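PDB 7D6V: succinate dehydrogenase subunit A from Mycolicibacterium smegmatis, which probably oxidises succinate to fumarate as the FAD-bearing subunit of a membrane succinate dehydrogenase, handing the electrons to the iron-sulfur subunit. Local coordinates for residues D494-I499 with C549-A554; A106-T111 with D134-E139; R28-R33 with G442-V447; I174-L179 with D539-L544. All blocks are in the same frame, centred on the assembly; numbering follows the deposited sequence.

Contact 1. Residues D494-I499 with C549-A554; sequences DLVGII and CVAKAA
With CG1 anti to the backbone N (chi1 176°), Val496 sends that methyl toward Val550, while CG2, lying anti to the carbonyl carbon, is directed at Ala551. Val550 adopts the same torsion (chi1 170°), which brings its own CG1 forward to meet the incoming valine. The two isopropyl groups cross at a slant and touch methyl to methyl, Val496 CG1 lying 4.0 Å from Val550 CG1; the other branch of each valine stays clear of this meeting point. The second branch of Val496 makes a looser approach, CG2 standing 4.5 Å from Ala551 CB, the single methyl that this alanine offers. One valine is thus received by two successive residues of the helix, its branches divided between them. Val496 is the first residue to leave helical geometry after helix 481-495, so the contact joins the C-terminal end of that helix to the side of helix 532-556, with the CA of Val496 6.9 Å from the CA of Ala551. Both segments lie in the C-terminal family region of fumarate reductase flavoproteins, where helix 502-518 lies between them in sequence and joins the packing: Leu509 touches Ala551, and Ala508 and Arg511 touch Leu495. Val550 also packs on Ile212 and on Ile246 of strand 246-253. The receiving backbone is regular helix, with Ala554 N bonded to Val550 O at 2.9 Å.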
# COMPACT_ATOMS: atom_id res chain seq x y z
N ASP A 494 -26.25 -13.59 -10.50
CA ASP A 494 -27.67 -13.48 -10.81
C ASP A 494 -28.53 -14.25 -9.82
O ASP A 494 -29.52 -13.72 -9.30
CB ASP A 494 -27.93 -13.99 -12.23
CG ASP A 494 -27.32 -13.09 -13.29
OD1 ASP A 494 -26.52 -12.21 -12.93
OD2 ASP A 494 -27.65 -13.27 -14.48
N LEU A 495 -28.18 -15.50 -9.53
CA LEU A 495 -29.11 -16.39 -8.84
C LEU A 495 -28.79 -16.60 -7.37
O LEU A 495 -29.64 -17.12 -6.64
CB LEU A 495 -29.15 -17.75 -9.56
CG LEU A 495 -29.33 -17.64 -11.07
CD1 LEU A 495 -29.22 -18.99 -11.74
CD2 LEU A 495 -30.65 -16.99 -11.42
N VAL A 496 -27.61 -16.20 -6.90
CA VAL A 496 -27.28 -16.23 -5.48
C VAL A 496 -26.76 -14.83 -5.14
O VAL A 496 -25.56 -14.56 -5.21
CB VAL A 496 -26.25 -17.30 -5.13
CG1 VAL A 496 -25.87 -17.23 -3.66
CG2 VAL A 496 -26.78 -18.69 -5.48
N GLY A 497 -27.66 -13.94 -4.75
CA GLY A 497 -27.32 -12.55 -4.53
C GLY A 497 -27.77 -12.10 -3.15
O GLY A 497 -27.81 -12.89 -2.20
N ILE A 498 -28.10 -10.82 -3.05
CA ILE A 498 -28.66 -10.31 -1.80
C ILE A 498 -30.01 -10.96 -1.54
O ILE A 498 -30.31 -11.38 -0.41
CB ILE A 498 -28.78 -8.78 -1.81
CG1 ILE A 498 -27.42 -8.13 -1.94
CG2 ILE A 498 -29.40 -8.32 -0.52
CD1 ILE A 498 -27.47 -6.66 -2.21
N ILE A 499 -30.84 -11.05 -2.56
CA ILE A 499 -32.19 -11.59 -2.45
C ILE A 499 -32.20 -12.95 -3.13
O ILE A 499 -31.85 -13.06 -4.31
CB ILE A 499 -33.24 -10.65 -3.06
CG1 ILE A 499 -33.31 -9.35 -2.28
CG2 ILE A 499 -34.60 -11.32 -3.09
CD1 ILE A 499 -32.37 -8.28 -2.75
N CYS A 549 -21.69 -25.58 -2.51
CA CYS A 549 -21.98 -25.54 -1.08
C CYS A 549 -22.85 -24.33 -0.73
O CYS A 549 -23.84 -24.45 0.01
CB CYS A 549 -20.68 -25.51 -0.28
SG CYS A 549 -19.96 -27.13 0.02
N VAL A 550 -22.49 -23.16 -1.26
CA VAL A 550 -23.22 -21.94 -0.95
C VAL A 550 -24.66 -22.05 -1.44
O VAL A 550 -25.61 -21.70 -0.73
CB VAL A 550 -22.51 -20.72 -1.57
CG1 VAL A 550 -23.39 -19.49 -1.48
CG2 VAL A 550 -21.19 -20.47 -0.87
N ALA A 551 -24.85 -22.54 -2.67
CA ALA A 551 -26.19 -22.64 -3.23
C ALA A 551 -27.05 -23.62 -2.44
O ALA A 551 -28.23 -23.34 -2.17
CB ALA A 551 -26.12 -23.05 -4.69
N LYS A 552 -26.49 -24.76 -2.05
CA LYS A 552 -27.28 -25.74 -1.31
C LYS A 552 -27.65 -25.22 0.08
O LYS A 552 -28.79 -25.40 0.53
CB LYS A 552 -26.54 -27.06 -1.22
CG LYS A 552 -26.53 -27.83 -2.52
CD LYS A 552 -26.09 -29.27 -2.32
CE LYS A 552 -26.34 -30.08 -3.57
NZ LYS A 552 -26.17 -31.53 -3.32
N ALA A 553 -26.71 -24.56 0.76
CA ALA A 553 -27.04 -23.97 2.06
C ALA A 553 -28.13 -22.91 1.94
O ALA A 553 -29.07 -22.87 2.74
CB ALA A 553 -25.79 -23.39 2.71
N ALA A 554 -28.01 -22.04 0.92
CA ALA A 554 -29.01 -21.00 0.73
C ALA A 554 -30.37 -21.57 0.40
O ALA A 554 -31.40 -21.01 0.79
CB ALA A 554 -28.55 -20.04 -0.37

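Contact 2. Residues A106-T111 with D134-E139; sequences ALFDRT and DRTGLE
Where the flavoprotein meets the iron-sulfur subunit, Glu139 in the first turn of helix 136-159 reaches back to the loop at Ala106 and Leu107. CG of Glu139 is anti to its backbone N and the chain then bends (chi2 76°), which lays the carboxylate beside the backbone N and O of Leu107. OE1 accepts a weak hydrogen bond from Leu107 N at 3.3 Å, fairly straight at 163°, and lies 3.4 Å from Ala106 CA. The stronger partner of OE1 is Arg143 of the iron-sulfur subunit, a salt bridge, so one oxygen serves both chains. OE2 faces another acceptor, Leu107 O, which is itself bonded by Gln140 NE2 of the iron-sulfur subunit. One turn earlier, Thr136 CG2 comes to the edge of the Phe108 ring, near the ring plane and 4.3 Å from CE1; Thr136 OG1 is hydrogen-bonded to Gly52 O. The loop 106-111 runs between helix 84-102 and strand 118-119, and the contact lays it against the start of helix 136-159, whose Thr136 side chain is about 7 Å from the FAD.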
# COMPACT_ATOMS: atom_id res chain seq x y z
N ALA A 106 4.49 -1.55 15.38
CA ALA A 106 3.33 -0.88 14.80
C ALA A 106 3.16 0.51 15.39
O ALA A 106 3.37 0.74 16.58
CB ALA A 106 2.07 -1.71 15.05
N LEU A 107 2.77 1.45 14.53
CA LEU A 107 2.55 2.84 14.93
C LEU A 107 1.11 3.23 14.57
O LEU A 107 0.83 3.58 13.42
CB LEU A 107 3.55 3.77 14.25
CG LEU A 107 5.01 3.67 14.69
CD1 LEU A 107 5.88 4.50 13.78
CD2 LEU A 107 5.16 4.12 16.13
N PHE A 108 0.22 3.16 15.55
CA PHE A 108 -1.14 3.63 15.37
C PHE A 108 -1.22 5.13 15.60
O PHE A 108 -0.24 5.78 15.98
CB PHE A 108 -2.09 2.91 16.32
CG PHE A 108 -2.23 1.44 16.07
CD1 PHE A 108 -3.17 0.96 15.18
CD2 PHE A 108 -1.41 0.53 16.72
CE1 PHE A 108 -3.30 -0.39 14.94
CE2 PHE A 108 -1.53 -0.82 16.49
CZ PHE A 108 -2.48 -1.28 15.60
N ASP A 109 -2.40 5.69 15.37
CA ASP A 109 -2.66 7.06 15.79
C ASP A 109 -2.75 7.12 17.30
O ASP A 109 -3.10 6.15 17.97
CB ASP A 109 -3.96 7.58 15.16
CG ASP A 109 -3.81 7.87 13.68
OD1 ASP A 109 -4.82 7.80 12.96
OD2 ASP A 109 -2.68 8.16 13.24
N ARG A 110 -2.41 8.28 17.86
CA ARG A 110 -2.27 8.43 19.30
C ARG A 110 -3.33 9.37 19.86
O ARG A 110 -3.86 10.23 19.15
CB ARG A 110 -0.88 8.95 19.67
CG ARG A 110 0.25 8.36 18.85
CD ARG A 110 0.33 6.85 18.98
NE ARG A 110 0.56 6.42 20.36
CZ ARG A 110 0.58 5.15 20.74
NH1 ARG A 110 0.37 4.19 19.86
NH2 ARG A 110 0.79 4.84 22.01
N THR A 111 -3.63 9.19 21.14
CA THR A 111 -4.47 10.11 21.88
C THR A 111 -3.61 11.17 22.57
O THR A 111 -2.39 11.20 22.43
CB THR A 111 -5.33 9.36 22.89
OG1 THR A 111 -4.50 8.85 23.94
CG2 THR A 111 -6.06 8.22 22.23
N ASP A 134 -6.51 5.76 7.12
CA ASP A 134 -7.26 4.60 6.65
C ASP A 134 -6.28 3.68 5.93
O ASP A 134 -6.30 3.56 4.70
CB ASP A 134 -8.41 5.03 5.73
CG ASP A 134 -9.50 5.77 6.48
OD1 ASP A 134 -9.70 5.50 7.68
OD2 ASP A 134 -10.17 6.62 5.85
N ARG A 135 -5.42 3.02 6.71
CA ARG A 135 -4.50 2.01 6.20
C ARG A 135 -4.22 0.94 7.25
O ARG A 135 -3.10 0.42 7.31
CB ARG A 135 -3.20 2.65 5.70
CG ARG A 135 -2.62 3.70 6.61
CD ARG A 135 -1.34 4.27 6.04
NE ARG A 135 -0.73 5.25 6.93
CZ ARG A 135 -1.11 6.52 7.01
NH1 ARG A 135 -0.50 7.35 7.85
NH2 ARG A 135 -2.10 6.97 6.25
N THR A 136 -5.20 0.64 8.10
CA THR A 136 -4.95 -0.21 9.26
C THR A 136 -4.52 -1.62 8.85
O THR A 136 -3.64 -2.21 9.48
CB THR A 136 -6.19 -0.26 10.15
OG1 THR A 136 -6.70 1.07 10.31
CG2 THR A 136 -5.84 -0.83 11.51
N GLY A 137 -5.14 -2.17 7.80
CA GLY A 137 -4.74 -3.49 7.34
C GLY A 137 -3.31 -3.52 6.85
O GLY A 137 -2.57 -4.48 7.12
N LEU A 138 -2.89 -2.48 6.14
CA LEU A 138 -1.50 -2.38 5.70
C LEU A 138 -0.55 -2.34 6.89
O LEU A 138 0.49 -3.01 6.89
CB LEU A 138 -1.31 -1.15 4.82
CG LEU A 138 0.12 -0.84 4.40
CD1 LEU A 138 0.59 -1.85 3.36
CD2 LEU A 138 0.23 0.57 3.86
N GLU A 139 -0.90 -1.56 7.92
CA GLU A 139 -0.07 -1.49 9.11
C GLU A 139 0.04 -2.85 9.79
O GLU A 139 1.13 -3.27 10.18
CB GLU A 139 -0.63 -0.45 10.08
CG GLU A 139 0.15 -0.28 11.37
CD GLU A 139 1.43 0.50 11.18
OE1 GLU A 139 2.50 0.00 11.59
OE2 GLU A 139 1.37 1.62 10.63

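Contact 3. Residues R28-R33 with G442-V447; sequences RERGLR and GAADYV
Helix 427-448 meets Arg30 and Leu32 along segment 442-447, chiefly through Ala444 and Val447. Ala443, just before, turns to the parallel sheet, touching Val206 and Phe409. Ala444 then points its methyl toward the other segment and receives two side chains: Arg30 CB at 3.7 Å from Ala444 CB, and Leu32 CD1 at 3.9 Å from that same methyl carbon. The leucine methyl also rests on the helix backbone, CD1 lying 3.8 Å from Ala444 CA. Only the root of Arg30 takes part. Bends at chi2 and chi3 lead the rest of the chain and the guanidinium away, with NH1 in a long, weak ion pair with Glu26. Asp445 carries the opposite charge but stays well apart, its OD1 6.5 Å from Arg30 NE. One turn on from Ala444, Val447 puts CG1, anti to its backbone N, 4.1 Å from Leu32 CD2. Leu32 therefore splits its two methyls between residues three apart on one face of the helix. Gly31, with a positive phi of 98°, is the first residue to leave helical geometry, and the chain turns there toward strand 34-37. Strand 11-14, helix 18-30 and strand 34-37 form the beta-alpha-beta crossover of a Rossmann-type FAD-binding fold, consistent with the glycine-rich turn at Gly15, Gly17 and Gly20. Helix 427-448 lies beside this crossover helix, while helix 136-159 touches Arg28 and Glu29. Because all the touching atoms are carbons, the contact is held by van der Waals packing of aliphatic groups at a partly buried site, with the Arg30 guanidinium directed elsewhere.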
# COMPACT_ATOMS: atom_id res chain seq x y z
N ARG A 28 6.26 -20.47 16.06
CA ARG A 28 7.69 -20.32 16.29
C ARG A 28 7.99 -20.06 17.76
O ARG A 28 8.99 -20.56 18.29
CB ARG A 28 8.26 -19.19 15.42
CG ARG A 28 9.78 -19.19 15.34
CD ARG A 28 10.38 -18.19 16.31
NE ARG A 28 11.80 -17.96 16.08
CZ ARG A 28 12.58 -17.29 16.91
NH1 ARG A 28 12.08 -16.78 18.03
NH2 ARG A 28 13.87 -17.12 16.63
N GLU A 29 7.15 -19.27 18.43
CA GLU A 29 7.37 -19.02 19.85
C GLU A 29 7.29 -20.30 20.66
O GLU A 29 8.09 -20.52 21.58
CB GLU A 29 6.36 -18.00 20.38
CG GLU A 29 6.51 -16.60 19.79
CD GLU A 29 7.79 -15.91 20.18
OE1 GLU A 29 8.29 -16.17 21.30
OE2 GLU A 29 8.31 -15.11 19.38
N ARG A 30 6.33 -21.17 20.34
CA ARG A 30 6.25 -22.45 21.05
C ARG A 30 7.39 -23.39 20.67
O ARG A 30 7.60 -24.39 21.36
CB ARG A 30 4.91 -23.12 20.79
CG ARG A 30 3.72 -22.25 21.14
CD ARG A 30 3.31 -22.41 22.60
NE ARG A 30 4.28 -21.86 23.54
CZ ARG A 30 4.54 -20.56 23.69
NH1 ARG A 30 3.90 -19.66 22.96
NH2 ARG A 30 5.45 -20.16 24.57
N GLY A 31 8.09 -23.12 19.58
CA GLY A 31 9.27 -23.87 19.21
C GLY A 31 8.93 -24.93 18.20
O GLY A 31 8.56 -26.05 18.56
N LEU A 32 9.11 -24.60 16.92
CA LEU A 32 8.62 -25.41 15.82
C LEU A 32 9.29 -24.94 14.55
O LEU A 32 9.67 -23.77 14.43
CB LEU A 32 7.09 -25.30 15.66
CG LEU A 32 6.13 -26.08 16.56
CD1 LEU A 32 4.71 -25.93 16.04
CD2 LEU A 32 6.52 -27.53 16.61
N ARG A 33 9.43 -25.85 13.59
CA ARG A 33 9.83 -25.49 12.24
C ARG A 33 8.57 -25.23 11.43
O ARG A 33 7.75 -26.13 11.23
CB ARG A 33 10.66 -26.60 11.61
CG ARG A 33 11.83 -27.05 12.45
CD ARG A 33 12.82 -27.84 11.62
NE ARG A 33 13.30 -27.06 10.48
CZ ARG A 33 13.18 -27.44 9.22
NH1 ARG A 33 13.66 -26.67 8.25
NH2 ARG A 33 12.58 -28.58 8.92
N GLY A 442 -2.72 -24.22 19.04
CA GLY A 442 -3.34 -25.53 18.92
C GLY A 442 -2.53 -26.48 18.07
O GLY A 442 -2.41 -27.67 18.38
N ALA A 443 -1.95 -25.97 16.97
CA ALA A 443 -1.07 -26.79 16.16
C ALA A 443 0.15 -27.24 16.95
O ALA A 443 0.57 -28.40 16.86
CB ALA A 443 -0.65 -26.03 14.91
N ALA A 444 0.74 -26.33 17.73
CA ALA A 444 1.90 -26.70 18.54
C ALA A 444 1.54 -27.77 19.57
O ALA A 444 2.30 -28.73 19.77
CB ALA A 444 2.47 -25.47 19.23
N ASP A 445 0.39 -27.63 20.23
CA ASP A 445 -0.05 -28.64 21.19
C ASP A 445 -0.27 -29.98 20.51
O ASP A 445 0.13 -31.03 21.05
CB ASP A 445 -1.34 -28.19 21.88
CG ASP A 445 -1.10 -27.08 22.88
OD1 ASP A 445 0.07 -26.75 23.15
OD2 ASP A 445 -2.10 -26.53 23.39
N TYR A 446 -0.90 -29.98 19.34
CA TYR A 446 -1.15 -31.23 18.63
C TYR A 446 0.16 -31.91 18.23
O TYR A 446 0.29 -33.13 18.36
CB TYR A 446 -2.02 -30.97 17.40
CG TYR A 446 -2.21 -32.16 16.50
CD1 TYR A 446 -1.46 -32.32 15.34
CD2 TYR A 446 -3.16 -33.13 16.80
CE1 TYR A 446 -1.64 -33.42 14.52
CE2 TYR A 446 -3.34 -34.22 15.98
CZ TYR A 446 -2.58 -34.36 14.84
OH TYR A 446 -2.77 -35.45 14.03
N VAL A 447 1.13 -31.13 17.76
CA VAL A 447 2.40 -31.72 17.33
C VAL A 447 3.18 -32.27 18.51
O VAL A 447 3.79 -33.34 18.43
CB VAL A 447 3.21 -30.68 16.53
CG1 VAL A 447 4.63 -31.18 16.30
CG2 VAL A 447 2.53 -30.39 15.21

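Contact 4. Residues I174-L179 with D539-L544; sequences ITELIL and DMRNML. With FAD (flavin-adenine dinucleotide), chain D.
Arg541 reaches from helix 532-556 to the backbone of Thr175 and the carboxylate of Glu176, and nearly all of its length is spent in getting there. CB points at the strand, and CG sits between the backbone N and the carbonyl carbon (chi1 74°). From CG the chain runs extended to CD, then bends at chi3 (-76°), so that NE and CZ swing the guanidinium round to present its edge to the strand. The Arg541 side chain also touches Tyr519. NH1 makes the approach: it lies 3.8 Å from Thr175 O and 4.3 Å from Glu176 OE2, both close to the guanidinium plane. Neither distance amounts to a hydrogen bond or a salt bridge, so the attraction is probably electrostatic at longer range. The positive charge of Arg541, with that of nearby Arg235, would probably favour the ionised form of Glu176. NH2, the other tip, gives a weak hydrogen bond to Pro590 O. Thr175 and Glu176 form a classic beta bulge in strand 172-179, both facing Phe188 of strand 184-191, and it is at this irregularity that the arginine arrives. The contact joins a helix of the C-terminal region to the FAD-binding domain. Immediately before the bulge, Ile174 reads the adenine of FAD with its backbone: its N donates to FAD N1A at 3.1 Å and 172°, while FAD N6A donates to Ile174 O at 3.2 Å. Arg235 has its NH1 near that of Arg541 and its NE in a long, weak ion pair with Glu176 OE1.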
# COMPACT_ATOMS: atom_id res chain seq x y z
N ILE A 174 -1.05 -24.15 -3.11
CA ILE A 174 -1.32 -25.50 -2.61
C ILE A 174 -2.60 -26.00 -3.25
O ILE A 174 -3.63 -25.32 -3.22
CB ILE A 174 -1.41 -25.51 -1.08
CG1 ILE A 174 -0.08 -25.13 -0.45
CG2 ILE A 174 -1.85 -26.88 -0.59
CD1 ILE A 174 1.05 -26.08 -0.76
N THR A 175 -2.54 -27.20 -3.83
CA THR A 175 -3.68 -27.77 -4.54
C THR A 175 -4.29 -28.98 -3.86
O THR A 175 -5.42 -29.35 -4.20
CB THR A 175 -3.28 -28.16 -5.97
OG1 THR A 175 -2.43 -29.31 -5.94
CG2 THR A 175 -2.55 -27.01 -6.64
N GLU A 176 -3.60 -29.62 -2.92
CA GLU A 176 -4.12 -30.80 -2.26
C GLU A 176 -3.52 -30.92 -0.87
O GLU A 176 -2.42 -30.43 -0.60
CB GLU A 176 -3.81 -32.07 -3.07
CG GLU A 176 -4.68 -33.26 -2.73
CD GLU A 176 -6.10 -33.12 -3.27
OE1 GLU A 176 -6.93 -32.46 -2.62
OE2 GLU A 176 -6.38 -33.68 -4.35
N LEU A 177 -4.26 -31.57 0.02
CA LEU A 177 -3.77 -31.95 1.33
C LEU A 177 -3.65 -33.47 1.38
O LEU A 177 -4.60 -34.18 1.03
CB LEU A 177 -4.71 -31.46 2.44
CG LEU A 177 -4.87 -29.95 2.60
CD1 LEU A 177 -5.77 -29.63 3.77
CD2 LEU A 177 -3.52 -29.29 2.77
N ILE A 178 -2.49 -33.95 1.80
CA ILE A 178 -2.20 -35.38 1.81
C ILE A 178 -2.57 -35.95 3.17
O ILE A 178 -2.27 -35.36 4.21
CB ILE A 178 -0.72 -35.64 1.47
CG1 ILE A 178 -0.34 -34.93 0.18
CG2 ILE A 178 -0.46 -37.13 1.35
CD1 ILE A 178 -1.09 -35.41 -1.04
N LEU A 179 -3.23 -37.11 3.15
CA LEU A 179 -3.69 -37.78 4.36
C LEU A 179 -3.01 -39.13 4.49
O LEU A 179 -2.66 -39.77 3.49
CB LEU A 179 -5.21 -37.96 4.34
CG LEU A 179 -6.08 -36.91 5.03
CD1 LEU A 179 -5.78 -35.52 4.51
CD2 LEU A 179 -7.54 -37.24 4.82
N ASP A 539 -7.89 -23.34 -10.08
CA ASP A 539 -8.76 -22.68 -9.11
C ASP A 539 -10.24 -22.94 -9.37
O ASP A 539 -11.05 -22.85 -8.44
CB ASP A 539 -8.52 -21.17 -9.12
CG ASP A 539 -7.14 -20.80 -8.62
OD1 ASP A 539 -6.66 -21.43 -7.65
OD2 ASP A 539 -6.54 -19.86 -9.18
N MET A 540 -10.61 -23.24 -10.62
CA MET A 540 -12.02 -23.37 -10.97
C MET A 540 -12.68 -24.53 -10.23
O MET A 540 -13.88 -24.46 -9.95
CB MET A 540 -12.17 -23.54 -12.48
CG MET A 540 -12.48 -22.25 -13.22
SD MET A 540 -13.92 -21.38 -12.56
CE MET A 540 -15.24 -22.35 -13.27
N ARG A 541 -11.94 -25.59 -9.91
CA ARG A 541 -12.56 -26.72 -9.21
C ARG A 541 -12.93 -26.34 -7.78
O ARG A 541 -14.03 -26.69 -7.30
CB ARG A 541 -11.63 -27.94 -9.26
CG ARG A 541 -10.42 -27.88 -8.35
CD ARG A 541 -9.46 -29.04 -8.61
NE ARG A 541 -9.93 -30.30 -8.05
CZ ARG A 541 -9.28 -31.00 -7.13
NH1 ARG A 541 -8.13 -30.55 -6.65
NH2 ARG A 541 -9.78 -32.14 -6.68
N ASN A 542 -12.06 -25.61 -7.09
CA ASN A 542 -12.39 -25.10 -5.77
C ASN A 542 -13.56 -24.14 -5.84
O ASN A 542 -14.46 -24.17 -4.99
CB ASN A 542 -11.18 -24.41 -5.15
CG ASN A 542 -9.93 -25.25 -5.22
OD1 ASN A 542 -9.98 -26.46 -5.02
ND2 ASN A 542 -8.81 -24.62 -5.51
N MET A 543 -13.57 -23.26 -6.85
CA MET A 543 -14.67 -22.32 -6.98
C MET A 543 -16.00 -23.04 -7.21
O MET A 543 -17.02 -22.66 -6.63
CB MET A 543 -14.39 -21.32 -8.11
CG MET A 543 -13.63 -20.10 -7.64
SD MET A 543 -13.47 -18.81 -8.89
CE MET A 543 -12.03 -19.38 -9.79
N LEU A 544 -15.99 -24.08 -8.04
CA LEU A 544 -17.22 -24.83 -8.30
C LEU A 544 -17.71 -25.54 -7.04
O LEU A 544 -18.92 -25.53 -6.75
CB LEU A 544 -16.99 -25.84 -9.42
CG LEU A 544 -16.87 -25.29 -10.84
CD1 LEU A 544 -16.36 -26.36 -11.79
CD2 LEU A 544 -18.20 -24.74 -11.32
PA FAD D . -5.86 -12.82 3.69
O1A FAD D . -4.74 -12.12 4.37
O2A FAD D . -6.85 -12.04 2.92
O5B FAD D . -5.21 -13.86 2.66
C5B FAD D . -5.07 -15.24 2.92
C4B FAD D . -3.71 -15.72 2.43
O4B FAD D . -3.79 -17.08 2.01
C3B FAD D . -3.18 -14.96 1.25
O3B FAD D . -1.80 -14.72 1.49
C2B FAD D . -3.29 -15.92 0.09
O2B FAD D . -2.29 -15.71 -0.90
C1B FAD D . -3.10 -17.24 0.78
N9A FAD D . -3.68 -18.34 -0.01
C8A FAD D . -4.95 -18.45 -0.41
N7A FAD D . -5.13 -19.59 -1.10
C5A FAD D . -3.96 -20.22 -1.16
C6A FAD D . -3.44 -21.47 -1.74
N6A FAD D . -4.24 -22.30 -2.42
N1A FAD D . -2.15 -21.75 -1.56
C2A FAD D . -1.33 -20.95 -0.88
N3A FAD D . -1.73 -19.80 -0.33
C4A FAD D . -3.00 -19.39 -0.43
N1 FAD D . -12.30 -6.03 7.77
C2 FAD D . -12.34 -5.14 8.78
O2 FAD D . -12.44 -5.55 9.93
N3 FAD D . -12.26 -3.82 8.59
C4 FAD D . -12.15 -3.29 7.38
O4 FAD D . -12.08 -2.06 7.22
C4X FAD D . -12.11 -4.19 6.21
N5 FAD D . -11.99 -3.72 4.96
C5X FAD D . -11.95 -4.58 3.92
C6 FAD D . -11.83 -4.08 2.64
C7 FAD D . -11.79 -4.94 1.56
C7M FAD D . -11.66 -4.41 0.17
C8 FAD D . -11.87 -6.40 1.79
C8M FAD D . -11.83 -7.34 0.62
C9 FAD D . -11.99 -6.91 3.07
C9A FAD D . -12.03 -6.04 4.14
N10 FAD D . -12.15 -6.55 5.44
C10 FAD D . -12.19 -5.63 6.50
C1' FAD D . -12.22 -7.98 5.68
C2' FAD D . -10.87 -8.47 6.20
O2' FAD D . -9.81 -7.76 5.57
C3' FAD D . -10.64 -9.95 5.92
O3' FAD D . -11.59 -10.70 6.66
C4' FAD D . -9.25 -10.36 6.36
O4' FAD D . -8.28 -9.63 5.63
C5' FAD D . -8.98 -11.84 6.14
O5' FAD D . -7.61 -12.07 6.38
P FAD D . -6.94 -13.51 6.28
O1P FAD D . -5.62 -13.43 6.97
O2P FAD D . -7.91 -14.54 6.72
O3P FAD D . -6.70 -13.74 4.71

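From the N terminus, segment 28-33 opens the widest loop, which contact 3 closes only at 442-447, beside the Rossmann-type crossover. Inside that loop contact 2 closes a short one, 106-111 to 134-139, at the border with the iron-sulfur subunit. Segment 174-179 opens next but finds its partner at 539-544, so contact 4 crosses contact 3 and ties the FAD-binding domain to the C-terminal helices. Contact 1 opens at 494-499 and closes at 549-554, crossing contact 4 while following contacts 2 and 3 in series. Contacts 1 and 4 share helix 532-556, their nearest atoms about 5 Å apart; contacts 1 and 2 lie on opposite sides of the chain's centre.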